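Local structure of HTH-type transcriptional regulator KdgR (Escherichia coli, 1YSP) at residues L16-E22 with Y157-L161. The protein represses transcription of genes for 2-keto-3-deoxygluconate transport and catabolism, and is represented here by its C-terminal IclR-type effector-binding domain alone. Residues are numbered along the deposited sequence; the frame is centred on the assembly and turned at random.
Sequences LSRLTKE and YVAML
Tyr157 OH donates a hydrogen bond to Glu22 OE2 at 2.6 Å, received on the anti lone pair, the one turned away from the other carboxylate oxygen. The acceptor lies near the plane of the phenol ring, at its edge, while the carboxylate itself is turned 76° from that plane. The Glu22 chain bends at chi2, which carries the carboxylate to the hydroxyl, and CG packs against the same oxygen. Beside this polar pair, Met160 fills the gap between the helices. Met160 CE lies 3.5 Å from Thr20 CG2, tight for two carbons. Met160 SD is 4.1 Å from Leu19 CD1. Met160 CB meets Leu16 CD2 at 3.6 Å. The other branch of Leu16, CD1, reaches Leu161 CD2 at 3.9 Å, the two side chains crossing nearly at right angles.

The Thr20 hydroxyl is tied to its own segment by two hydrogen bonds. With chi1 at 69°, Thr20 OG1 turns back to Leu16 O (2.7 Å), approaching from above the carbonyl plane, and accepts from Glu22 N in an ST turn, leaving CG2 directed at Met160. Arg153 also hydrogen-bonds Tyr157 OH, and Ile142 of strand 136-142 touches Thr20, Glu22 and Tyr157. The axes of segments 16-20 and 157-161 run nearly antiparallel (156°), 11.4 Å apart at closest approach; their parent helices, 4-20 and 151-172, pair beside the antiparallel sheet of a GAF-like IclR effector-binding domain.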
ATOM      1  N   LEU A  16      12.208  -2.910   8.931  1.00 29.02           N
ATOM      2  CA  LEU A  16      10.861  -3.329   9.343  1.00 30.18           C
ATOM      3  C   LEU A  16      10.772  -4.841   9.559  1.00 29.61           C
ATOM      4  O   LEU A  16      10.102  -5.288  10.479  1.00 30.72           O
ATOM      5  CB  LEU A  16       9.837  -2.923   8.266  1.00 29.05           C
ATOM      6  CG  LEU A  16       9.517  -1.433   8.188  1.00 30.17           C
ATOM      7  CD1 LEU A  16       8.872  -1.111   6.781  1.00 29.77           C
ATOM      8  CD2 LEU A  16       8.617  -0.980   9.393  1.00 28.73           C
ATOM      9  N   SER A  17      11.410  -5.623   8.706  1.00 30.21           N
ATOM     10  CA  SER A  17      11.400  -7.077   8.846  1.00 32.12           C
ATOM     11  C   SER A  17      12.068  -7.464  10.171  1.00 31.26           C
ATOM     12  O   SER A  17      11.511  -8.244  10.956  1.00 29.94           O
ATOM     13  CB  SER A  17      12.071  -7.747   7.667  1.00 31.78           C
ATOM     14  OG  SER A  17      12.366  -9.124   7.907  1.00 36.64           O
ATOM     15  N   ARG A  18      13.239  -6.869  10.430  1.00 30.35           N
ATOM     16  CA  ARG A  18      13.923  -7.008  11.720  1.00 30.59           C
ATOM     17  C   ARG A  18      13.018  -6.652  12.905  1.00 30.65           C
ATOM     18  O   ARG A  18      12.979  -7.387  13.901  1.00 30.30           O
ATOM     19  CB  ARG A  18      15.177  -6.091  11.767  1.00 29.36           C
ATOM     20  CG  ARG A  18      16.077  -6.333  12.974  1.00 31.98           C
ATOM     21  CD  ARG A  18      17.244  -5.321  13.001  1.00 30.02           C
ATOM     22  NE  ARG A  18      16.802  -3.989  13.390  1.00 30.58           N
ATOM     23  CZ  ARG A  18      16.538  -3.600  14.635  1.00 31.98           C
ATOM     24  NH1 ARG A  18      16.643  -4.455  15.640  1.00 36.23           N
ATOM     25  NH2 ARG A  18      16.163  -2.365  14.883  1.00 34.49           N
ATOM     26  N   LEU A  19      12.329  -5.513  12.829  1.00 30.79           N
ATOM     27  CA  LEU A  19      11.508  -5.073  13.968  1.00 31.87           C
ATOM     28  C   LEU A  19      10.201  -5.887  14.120  1.00 32.40           C
ATOM     29  O   LEU A  19       9.675  -6.015  15.231  1.00 32.79           O
ATOM     30  CB  LEU A  19      11.184  -3.587  13.890  1.00 31.58           C
ATOM     31  CG  LEU A  19      12.309  -2.513  13.912  1.00 33.74           C
ATOM     32  CD1 LEU A  19      11.792  -1.184  13.307  1.00 34.13           C
ATOM     33  CD2 LEU A  19      12.848  -2.268  15.246  1.00 34.36           C
ATOM     34  N   THR A  20       9.668  -6.422  13.023  1.00 31.51           N
ATOM     35  CA  THR A  20       8.284  -6.941  13.075  1.00 32.50           C
ATOM     36  C   THR A  20       8.151  -8.403  12.718  1.00 33.01           C
ATOM     37  O   THR A  20       7.110  -9.010  13.015  1.00 33.95           O
ATOM     38  CB  THR A  20       7.305  -6.142  12.120  1.00 30.67           C
ATOM     39  OG1 THR A  20       7.642  -6.402  10.769  1.00 30.67           O
ATOM     40  CG2 THR A  20       7.319  -4.672  12.393  1.00 32.77           C
ATOM     41  N   LYS A  21       9.157  -8.945  12.029  1.00 33.80           N
ATOM     42  CA  LYS A  21       9.150 -10.290  11.438  1.00 35.62           C
ATOM     43  C   LYS A  21       8.054 -10.523  10.386  1.00 35.53           C
ATOM     44  O   LYS A  21       7.762 -11.665  10.040  1.00 35.27           O
ATOM     45  CB  LYS A  21       9.064 -11.395  12.509  1.00 37.14           C
ATOM     46  CG  LYS A  21      10.043 -11.227  13.644  1.00 40.04           C
ATOM     47  CD  LYS A  21      11.331 -11.952  13.372  1.00 44.57           C
ATOM     48  CE  LYS A  21      11.736 -12.742  14.622  1.00 45.43           C
ATOM     49  NZ  LYS A  21      13.140 -12.496  14.994  1.00 48.20           N
ATOM     50  N   GLU A  22       7.457  -9.435   9.893  1.00 33.42           N
ATOM     51  CA  GLU A  22       6.334  -9.530   8.950  1.00 32.23           C
ATOM     52  C   GLU A  22       6.875  -9.483   7.512  1.00 31.84           C
ATOM     53  O   GLU A  22       8.071  -9.150   7.323  1.00 31.48           O
ATOM     54  CB  GLU A  22       5.384  -8.354   9.174  1.00 31.91           C
ATOM     55  CG  GLU A  22       4.678  -8.262  10.574  1.00 33.02           C
ATOM     56  CD  GLU A  22       3.580  -9.325  10.810  1.00 32.34           C
ATOM     57  OE1 GLU A  22       3.370 -10.176   9.933  1.00 33.75           O
ATOM     58  OE2 GLU A  22       2.951  -9.297  11.896  1.00 32.82           O
ATOM     59  N   TYR A 157       2.447  -0.584  13.840  1.00 27.97           N
ATOM     60  CA  TYR A 157       2.846  -0.918  12.452  1.00 27.12           C
ATOM     61  C   TYR A 157       2.771   0.319  11.576  1.00 27.30           C
ATOM     62  O   TYR A 157       3.664   0.543  10.764  1.00 27.50           O
ATOM     63  CB  TYR A 157       1.983  -2.052  11.860  1.00 25.95           C
ATOM     64  CG  TYR A 157       2.403  -3.439  12.261  1.00 25.89           C
ATOM     65  CD1 TYR A 157       3.294  -3.664  13.333  1.00 26.25           C
ATOM     66  CD2 TYR A 157       1.880  -4.543  11.613  1.00 25.10           C
ATOM     67  CE1 TYR A 157       3.629  -4.919  13.712  1.00 27.24           C
ATOM     68  CE2 TYR A 157       2.236  -5.826  11.992  1.00 27.16           C
ATOM     69  CZ  TYR A 157       3.105  -6.000  13.051  1.00 27.50           C
ATOM     70  OH  TYR A 157       3.454  -7.269  13.406  1.00 28.85           O
ATOM     71  N   VAL A 158       1.743   1.135  11.768  1.00 26.48           N
ATOM     72  CA  VAL A 158       1.546   2.342  10.950  1.00 27.06           C
ATOM     73  C   VAL A 158       2.688   3.327  11.264  1.00 27.66           C
ATOM     74  O   VAL A 158       3.294   3.925  10.356  1.00 25.55           O
ATOM     75  CB  VAL A 158       0.157   2.978  11.194  1.00 26.05           C
ATOM     76  CG1 VAL A 158       0.079   4.436  10.649  1.00 27.51           C
ATOM     77  CG2 VAL A 158      -0.983   2.074  10.607  1.00 23.30           C
ATOM     78  N   ALA A 159       2.998   3.436  12.555  1.00 27.42           N
ATOM     79  CA  ALA A 159       4.042   4.365  13.008  1.00 28.74           C
ATOM     80  C   ALA A 159       5.387   3.950  12.441  1.00 27.89           C
ATOM     81  O   ALA A 159       6.112   4.800  11.883  1.00 27.27           O
ATOM     82  CB  ALA A 159       4.069   4.438  14.540  1.00 29.95           C
ATOM     83  N   MET A 160       5.685   2.650  12.463  1.00 26.96           N
ATOM     84  CA  MET A 160       6.981   2.198  11.895  1.00 28.51           C
ATOM     85  C   MET A 160       7.030   2.320  10.358  1.00 27.17           C
ATOM     86  O   MET A 160       8.090   2.601   9.778  1.00 25.69           O
ATOM     87  CB  MET A 160       7.286   0.754  12.259  1.00 27.17           C
ATOM     88  CG  MET A 160       7.496   0.514  13.772  1.00 30.08           C
ATOM     89  SD  MET A 160       7.767  -1.252  14.070  1.00 35.73           S
ATOM     90  CE  MET A 160       6.115  -1.880  14.096  1.00 29.79           C
ATOM     91  N   LEU A 161       5.904   2.032   9.691  1.00 24.35           N
ATOM     92  CA  LEU A 161       5.824   2.276   8.212  1.00 23.27           C
ATOM     93  C   LEU A 161       6.106   3.756   7.883  1.00 23.82           C
ATOM     94  O   LEU A 161       6.843   4.051   6.929  1.00 23.36           O
ATOM     95  CB  LEU A 161       4.421   1.878   7.691  1.00 22.41           C
ATOM     96  CG  LEU A 161       4.278   0.393   7.482  1.00 21.69           C
ATOM     97  CD1 LEU A 161       2.770   0.073   7.230  1.00 24.98           C
ATOM     98  CD2 LEU A 161       5.126  -0.104   6.311  1.00 22.69           C
TER